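Local coordinates for choline binding protein PCPA (Streptococcus pneumoniae, PDB 4CP6) that serves as a pneumococcal vaccine antigen with leucine-rich repeats and, as a choline-binding protein, is probably held at the bacterial surface through choline, at residues 49-54 against 91-96; 55-60 against 95-100; 79-84 against 110-115. One frame throughout, in Å; residues are numbered along the deposited sequence.

How the contacts relate
The three contacts are consistent with successive coils of a leucine-rich repeat being laid side by side near the N-terminal end of the modelled chain. Contacts 1 and 2 run on from each other, sharing P95 and S96 with centres about 10 Å apart; Y94 O of contact 1 lies 2.9 Å from G55 N of contact 2, a probable hydrogen bond. Contact 3 lies about 13 Å from the centre of either. It meets contact 1 through Y94 OH, 2.6 Å from F81 O and 2.7 Å from S115 OG, and contact 2 through apolar packing, with I60 CD1 3.6 Å from F81 CE2. Loops and strands thus join round a common aromatic and aliphatic interior.

Contact 1: 49-54 against 91-96; sequences FEAGQD and IVYYPS
P95 lies across one face of the F49 ring. F49 CB rests 4.0 Å from CB of Y93. The ring leaves CB anti to the carbonyl carbon (chi1 -67°), which carries CD2 past the carbonyl of Y93, 3.6 Å from its O, and turns a ring face to the proline. P95 CD stands almost over the middle of F49, 3.5 Å from the ring centroid, in a CH-pi contact. Farther out, CE2 comes within 4.1 Å of CD2 of Y94; the edge of F49 points at the face of the Y94 ring in an edge-to-face pair, planes 68° apart. At the tip, CZ lies 3.6 Å from P95 CD and, like CE1, borders P95 CG. A51 CA sits over the face of Y93 in a CH-pi contact, 3.5 Å from the ring centroid, while F49 O lies at the ring edge. D54 makes the polar link: its OD1 accepts the N-H of Y94 at 2.9 Å (159° at the hydrogen), on the anti side and somewhat out of the carboxylate plane. A water donates to OD1 and to V92 O, and another joins F49 N to Y93 O. The loops lead into strands 57-59 and 97-100. F49 also meets F58 of the first strand edge-to-face, while Y94 OH hydrogen-bonds back to its own loop at F81 O and on to the next loop, before strand 119-122, at S115 OG.

Contact 2: 55-60 against 95-100; sequences GKPFTI and PSSITI
T59 and T99 share one first torsion (chi1 -61° and -66°): each OG1 is anti to its own carbonyl carbon and each CG2 anti to its backbone N. Matching torsions on paired residues keep the two side chains side by side, and T59 OG1 nestles 3.6 Å from T99 CB. On S97 the hydroxyl stands between the backbone N and the carbonyl carbon, and this brings its OG, with T99 OG1, to a single water. That water lies 2.7 Å from T99 OG1 and donates a hydrogen bond to F58 O. Between the isoleucines, CG1 of I60 meets CG2 of I98 at 3.7 Å.

The backbones pair in parallel, strands 57-59 and 97-100 running within 22° of each other. F58 N gives its hydrogen to S97 O at 3.0 Å, F58 O accepts the N-H of T99 at 2.8 Å, and I60 N reaches T99 O at 3.0 Å. F58 O is further approached by CA of I98 at 3.2 Å. Before the strands, S96 N extends the pairing to K56 O, although there the donor sits well above the carbonyl plane. F58 and I98 turn to the face opposite the threonines, where CB of F58 packs 3.6 Å from CB of P95.

Strand 97-100 pairs on its other side with 119-122, whereas 57-59 is the outermost strand of this parallel sheet within the chain. The chemistry divides accordingly: the face of T59, S97 and T99 holds the hydroxyls and the bridging water, with P57 CB against S97 OG, while F58 and I98 on the other face are apolar. Three contacts converge on the carbonyl oxygen of F58, which is well satisfied at the edge of the sheet.

Contact 3: 79-84 against 110-115; sequences QAFSYY and KGFHGS
Y84 and H113 bring their rings together with planes only 19° apart, but slid so far that they barely overlap; CZ of Y84 comes 3.4 Å from CD2 of H113. A water lies over the centre of one imidazole face, and the edge of that ring receives CB of S82. The same water lies at the edge of the Y84 ring, donating to OH, and there OE1 of Q79 accepts the phenolic proton at 2.6 Å from Y84 OH. A bend in the Q79 chain (chi2 -66°) carries its amide back to this position and lays NE2 3.7 Å from CD of K110. Waters link K110 NZ both to Q79 NE2 and to Y84 OH. F81 and F112 meet obliquely, planes 31° apart, with F81 CB 3.7 Å from F112 CD2. Three backbone bonds join the loops: Q79 N to K110 O at 3.0 Å, F81 N to G111 O at 2.8 Å, and Y83 N to H113 O at 2.9 Å. Q79 O accepts S82 N across the type I turn. The backbone bonding goes on to the next turn, K110 with D133, F112 with A135 and G114 with D137, where F112 also stacks on F136 and H113 ND1 bonds to D137. The loops follow strands 69-76 and 106-107; F81 and F112 press on V76 of the former, and F112 reaches I98 and I100 of strand 97-100.

Contact 1: 49-54 against 91-96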
# COMPACT_ATOMS: atom_id res chain seq x y z
N PHE A 49 -20.30 -9.88 23.43
CA PHE A 49 -19.68 -10.67 24.47
C PHE A 49 -20.18 -10.26 25.84
O PHE A 49 -20.61 -9.12 26.03
CB PHE A 49 -18.14 -10.54 24.40
CG PHE A 49 -17.56 -11.15 23.15
CD1 PHE A 49 -17.31 -12.52 23.08
CD2 PHE A 49 -17.32 -10.38 22.02
CE1 PHE A 49 -16.79 -13.09 21.91
CE2 PHE A 49 -16.81 -10.96 20.85
CZ PHE A 49 -16.54 -12.31 20.81
N GLU A 50 -20.11 -11.19 26.80
CA GLU A 50 -20.48 -10.97 28.19
C GLU A 50 -19.37 -10.20 28.88
O GLU A 50 -18.21 -10.29 28.47
CB GLU A 50 -20.65 -12.33 28.88
CG GLU A 50 -21.71 -13.20 28.23
CD GLU A 50 -21.65 -14.69 28.51
OE1 GLU A 50 -20.83 -15.11 29.36
OE2 GLU A 50 -22.43 -15.44 27.88
N ALA A 51 -19.68 -9.48 29.97
CA ALA A 51 -18.67 -8.75 30.73
C ALA A 51 -17.51 -9.64 31.12
O ALA A 51 -16.36 -9.24 30.98
CB ALA A 51 -19.30 -8.13 31.98
N GLY A 52 -17.82 -10.86 31.58
CA GLY A 52 -16.82 -11.82 32.03
C GLY A 52 -15.88 -12.30 30.95
O GLY A 52 -14.81 -12.82 31.26
N GLN A 53 -16.29 -12.15 29.67
CA GLN A 53 -15.49 -12.55 28.50
C GLN A 53 -14.51 -11.45 28.09
O GLN A 53 -13.58 -11.74 27.33
CB GLN A 53 -16.42 -12.90 27.32
CG GLN A 53 -17.20 -14.21 27.51
CD GLN A 53 -18.17 -14.53 26.38
OE1 GLN A 53 -19.10 -13.76 26.03
NE2 GLN A 53 -18.05 -15.73 25.84
N ASP A 54 -14.69 -10.21 28.57
CA ASP A 54 -13.80 -9.10 28.23
C ASP A 54 -12.36 -9.39 28.63
O ASP A 54 -12.11 -9.78 29.78
CB ASP A 54 -14.26 -7.82 28.95
CG ASP A 54 -13.67 -6.55 28.37
OD1 ASP A 54 -13.49 -6.48 27.13
OD2 ASP A 54 -13.52 -5.57 29.13
N ILE A 91 -18.27 0.57 27.85
CA ILE A 91 -17.27 -0.43 27.44
C ILE A 91 -18.01 -1.47 26.60
O ILE A 91 -19.11 -1.94 26.98
CB ILE A 91 -16.63 -1.09 28.69
CG1 ILE A 91 -15.80 -0.10 29.54
CG2 ILE A 91 -15.82 -2.35 28.33
CD1 ILE A 91 -14.48 0.48 28.92
N VAL A 92 -17.42 -1.84 25.43
CA VAL A 92 -17.92 -2.88 24.54
C VAL A 92 -16.94 -4.03 24.78
O VAL A 92 -15.72 -3.86 24.57
CB VAL A 92 -17.99 -2.40 23.07
CG1 VAL A 92 -18.38 -3.54 22.14
CG2 VAL A 92 -19.00 -1.25 22.93
N TYR A 93 -17.44 -5.14 25.32
CA TYR A 93 -16.60 -6.26 25.73
C TYR A 93 -16.00 -7.00 24.56
O TYR A 93 -16.65 -7.13 23.52
CB TYR A 93 -17.40 -7.23 26.61
CG TYR A 93 -18.10 -6.51 27.74
CD1 TYR A 93 -17.38 -5.77 28.67
CD2 TYR A 93 -19.49 -6.58 27.87
CE1 TYR A 93 -18.02 -5.11 29.72
CE2 TYR A 93 -20.14 -5.91 28.90
CZ TYR A 93 -19.40 -5.20 29.83
OH TYR A 93 -20.07 -4.55 30.85
N TYR A 94 -14.77 -7.47 24.70
CA TYR A 94 -14.14 -8.16 23.58
C TYR A 94 -13.03 -9.05 24.11
O TYR A 94 -12.31 -8.65 25.01
CB TYR A 94 -13.58 -7.12 22.55
CG TYR A 94 -13.34 -7.74 21.20
CD1 TYR A 94 -12.14 -8.38 20.91
CD2 TYR A 94 -14.33 -7.72 20.21
CE1 TYR A 94 -11.96 -9.05 19.70
CE2 TYR A 94 -14.14 -8.34 18.98
CZ TYR A 94 -12.93 -8.99 18.72
OH TYR A 94 -12.70 -9.61 17.51
N PRO A 95 -12.86 -10.26 23.55
CA PRO A 95 -11.82 -11.17 24.04
C PRO A 95 -10.39 -10.69 23.80
O PRO A 95 -10.14 -9.87 22.92
CB PRO A 95 -12.09 -12.48 23.29
CG PRO A 95 -13.00 -12.17 22.20
CD PRO A 95 -13.71 -10.90 22.52
N SER A 96 -9.44 -11.26 24.55
CA SER A 96 -8.03 -10.90 24.39
C SER A 96 -7.37 -11.70 23.24
O SER A 96 -6.31 -11.30 22.73
CB SER A 96 -7.29 -11.21 25.68
OG SER A 96 -7.53 -12.56 26.04
O HOH W 1 -19.36 -7.13 23.08
O HOH W 2 -13.17 -4.25 25.44

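Contact 2: 55-60 against 95-100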
# COMPACT_ATOMS: atom_id res chain seq x y z
N GLY A 55 -11.42 -9.26 27.68
CA GLY A 55 -9.99 -9.45 27.95
C GLY A 55 -9.58 -10.86 28.31
O GLY A 55 -8.51 -11.06 28.89
N LYS A 56 -10.38 -11.86 27.89
CA LYS A 56 -10.07 -13.27 28.15
C LYS A 56 -10.12 -14.04 26.82
O LYS A 56 -10.76 -13.56 25.88
CB LYS A 56 -11.07 -13.87 29.15
CG LYS A 56 -10.96 -13.26 30.54
CD LYS A 56 -11.68 -14.06 31.61
CE LYS A 56 -11.64 -13.31 32.93
NZ LYS A 56 -12.48 -12.07 32.88
N PRO A 57 -9.46 -15.21 26.71
CA PRO A 57 -9.49 -15.95 25.44
C PRO A 57 -10.87 -16.47 25.09
O PRO A 57 -11.67 -16.83 25.97
CB PRO A 57 -8.53 -17.12 25.71
CG PRO A 57 -7.65 -16.64 26.82
CD PRO A 57 -8.60 -15.89 27.70
N PHE A 58 -11.17 -16.51 23.79
CA PHE A 58 -12.44 -17.01 23.31
C PHE A 58 -12.20 -17.97 22.14
O PHE A 58 -11.28 -17.72 21.33
CB PHE A 58 -13.30 -15.83 22.82
CG PHE A 58 -14.59 -16.22 22.14
CD1 PHE A 58 -15.69 -16.64 22.88
CD2 PHE A 58 -14.73 -16.14 20.75
CE1 PHE A 58 -16.89 -16.99 22.26
CE2 PHE A 58 -15.93 -16.51 20.13
CZ PHE A 58 -17.00 -16.91 20.89
N THR A 59 -13.00 -19.02 22.04
CA THR A 59 -12.93 -19.98 20.94
C THR A 59 -14.22 -19.93 20.14
O THR A 59 -15.32 -20.04 20.69
CB THR A 59 -12.64 -21.40 21.45
OG1 THR A 59 -11.38 -21.37 22.11
CG2 THR A 59 -12.58 -22.44 20.31
N ILE A 60 -14.11 -19.74 18.83
CA ILE A 60 -15.29 -19.74 17.97
C ILE A 60 -15.85 -21.15 17.95
O ILE A 60 -15.11 -22.11 17.67
CB ILE A 60 -14.94 -19.29 16.53
CG1 ILE A 60 -14.45 -17.86 16.53
CG2 ILE A 60 -16.16 -19.44 15.60
CD1 ILE A 60 -13.84 -17.39 15.12
N PRO A 95 -12.86 -10.26 23.55
CA PRO A 95 -11.82 -11.17 24.04
C PRO A 95 -10.39 -10.69 23.80
O PRO A 95 -10.14 -9.87 22.92
CB PRO A 95 -12.09 -12.48 23.29
CG PRO A 95 -13.00 -12.17 22.20
CD PRO A 95 -13.71 -10.90 22.52
N SER A 96 -9.44 -11.26 24.55
CA SER A 96 -8.03 -10.90 24.39
C SER A 96 -7.37 -11.70 23.24
O SER A 96 -6.31 -11.30 22.73
CB SER A 96 -7.29 -11.21 25.68
OG SER A 96 -7.53 -12.56 26.04
N SER A 97 -7.94 -12.84 22.90
CA SER A 97 -7.45 -13.71 21.83
C SER A 97 -8.62 -14.51 21.32
O SER A 97 -9.60 -14.70 22.06
CB SER A 97 -6.35 -14.65 22.32
OG SER A 97 -6.88 -15.66 23.17
N ILE A 98 -8.57 -14.95 20.06
CA ILE A 98 -9.63 -15.74 19.48
C ILE A 98 -9.00 -16.94 18.83
O ILE A 98 -8.02 -16.78 18.08
CB ILE A 98 -10.54 -14.95 18.49
CG1 ILE A 98 -11.29 -13.79 19.23
CG2 ILE A 98 -11.52 -15.91 17.79
CD1 ILE A 98 -12.04 -12.82 18.32
N THR A 99 -9.54 -18.13 19.12
CA THR A 99 -9.11 -19.38 18.52
C THR A 99 -10.10 -19.77 17.44
O THR A 99 -11.32 -19.75 17.67
CB THR A 99 -8.94 -20.46 19.60
OG1 THR A 99 -7.86 -20.08 20.44
CG2 THR A 99 -8.67 -21.85 19.01
N ILE A 100 -9.57 -20.09 16.23
CA ILE A 100 -10.38 -20.44 15.09
C ILE A 100 -10.32 -21.94 14.89
O ILE A 100 -9.23 -22.48 14.70
CB ILE A 100 -9.84 -19.68 13.85
CG1 ILE A 100 -9.90 -18.15 14.11
CG2 ILE A 100 -10.59 -20.10 12.58
CD1 ILE A 100 -9.55 -17.23 12.90
O HOH W 3 -8.35 -18.07 22.25

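Contact 3: 79-84 against 110-115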
# COMPACT_ATOMS: atom_id res chain seq x y z
N GLN A 79 -18.60 -8.77 9.86
CA GLN A 79 -18.87 -8.09 11.13
C GLN A 79 -18.98 -9.01 12.34
O GLN A 79 -19.07 -8.50 13.44
CB GLN A 79 -20.16 -7.21 11.05
CG GLN A 79 -20.29 -6.34 9.79
CD GLN A 79 -19.26 -5.24 9.69
OE1 GLN A 79 -18.63 -4.84 10.68
NE2 GLN A 79 -19.02 -4.77 8.48
N ALA A 80 -18.94 -10.35 12.17
CA ALA A 80 -19.21 -11.23 13.32
C ALA A 80 -18.33 -10.96 14.53
O ALA A 80 -18.83 -10.92 15.66
CB ALA A 80 -19.11 -12.69 12.92
N PHE A 81 -17.02 -10.79 14.30
CA PHE A 81 -16.11 -10.53 15.40
C PHE A 81 -15.48 -9.15 15.26
O PHE A 81 -14.33 -8.91 15.64
CB PHE A 81 -15.11 -11.67 15.61
CG PHE A 81 -15.85 -12.94 15.95
CD1 PHE A 81 -16.51 -13.07 17.19
CD2 PHE A 81 -15.93 -13.98 15.05
CE1 PHE A 81 -17.22 -14.23 17.50
CE2 PHE A 81 -16.67 -15.13 15.35
CZ PHE A 81 -17.31 -15.25 16.58
N SER A 82 -16.26 -8.22 14.71
CA SER A 82 -15.77 -6.86 14.62
C SER A 82 -15.93 -6.16 15.96
O SER A 82 -16.82 -6.51 16.77
CB SER A 82 -16.49 -6.08 13.53
OG SER A 82 -17.86 -6.01 13.86
N TYR A 83 -15.10 -5.17 16.19
CA TYR A 83 -15.16 -4.37 17.39
C TYR A 83 -15.50 -2.99 16.94
O TYR A 83 -14.79 -2.40 16.11
CB TYR A 83 -13.83 -4.39 18.19
CG TYR A 83 -13.84 -3.35 19.29
CD1 TYR A 83 -14.44 -3.63 20.52
CD2 TYR A 83 -13.49 -2.03 19.02
CE1 TYR A 83 -14.54 -2.65 21.51
CE2 TYR A 83 -13.66 -1.02 19.98
CZ TYR A 83 -14.18 -1.34 21.22
OH TYR A 83 -14.32 -0.35 22.18
N TYR A 84 -16.57 -2.47 17.52
CA TYR A 84 -17.02 -1.10 17.32
C TYR A 84 -17.36 -0.46 18.65
O TYR A 84 -18.01 -1.08 19.49
CB TYR A 84 -18.26 -1.02 16.43
CG TYR A 84 -17.99 -1.43 15.01
CD1 TYR A 84 -17.44 -0.53 14.10
CD2 TYR A 84 -18.39 -2.67 14.53
CE1 TYR A 84 -17.20 -0.89 12.78
CE2 TYR A 84 -18.18 -3.04 13.21
CZ TYR A 84 -17.58 -2.15 12.34
OH TYR A 84 -17.37 -2.54 11.04
N LYS A 110 -14.52 -7.98 6.50
CA LYS A 110 -14.70 -7.33 7.81
C LYS A 110 -15.13 -8.32 8.90
O LYS A 110 -15.70 -7.89 9.92
CB LYS A 110 -15.69 -6.16 7.68
CG LYS A 110 -15.06 -5.02 6.87
CD LYS A 110 -15.86 -3.76 6.87
CE LYS A 110 -14.99 -2.68 6.28
NZ LYS A 110 -15.65 -1.34 6.40
N GLY A 111 -14.77 -9.60 8.77
CA GLY A 111 -15.15 -10.56 9.82
C GLY A 111 -14.57 -10.21 11.18
O GLY A 111 -15.20 -10.52 12.20
N PHE A 112 -13.39 -9.57 11.23
CA PHE A 112 -12.70 -9.18 12.46
C PHE A 112 -12.30 -7.71 12.41
O PHE A 112 -11.29 -7.31 12.99
CB PHE A 112 -11.46 -10.07 12.69
CG PHE A 112 -11.74 -11.53 12.94
CD1 PHE A 112 -11.95 -12.41 11.89
CD2 PHE A 112 -11.75 -12.04 14.23
CE1 PHE A 112 -12.15 -13.77 12.12
CE2 PHE A 112 -11.99 -13.38 14.47
CZ PHE A 112 -12.20 -14.24 13.42
N HIS A 113 -13.12 -6.86 11.73
CA HIS A 113 -12.77 -5.45 11.64
C HIS A 113 -12.51 -4.88 13.05
O HIS A 113 -13.36 -5.06 13.93
CB HIS A 113 -13.89 -4.64 10.95
CG HIS A 113 -13.74 -3.18 11.23
ND1 HIS A 113 -12.95 -2.38 10.44
CD2 HIS A 113 -14.18 -2.45 12.29
CE1 HIS A 113 -12.94 -1.19 11.03
NE2 HIS A 113 -13.69 -1.19 12.13
N GLY A 114 -11.43 -4.12 13.22
CA GLY A 114 -11.12 -3.46 14.47
C GLY A 114 -10.89 -4.37 15.66
O GLY A 114 -10.82 -3.88 16.80
N SER A 115 -10.77 -5.68 15.42
CA SER A 115 -10.62 -6.65 16.50
C SER A 115 -9.63 -6.23 17.57
O SER A 115 -8.51 -5.86 17.26
CB SER A 115 -10.24 -8.01 15.95
OG SER A 115 -10.08 -8.98 16.98
O HOH W 4 -18.48 -1.94 7.78
O HOH W 5 -13.90 -0.26 14.77
O HOH W 6 -15.86 -0.96 9.23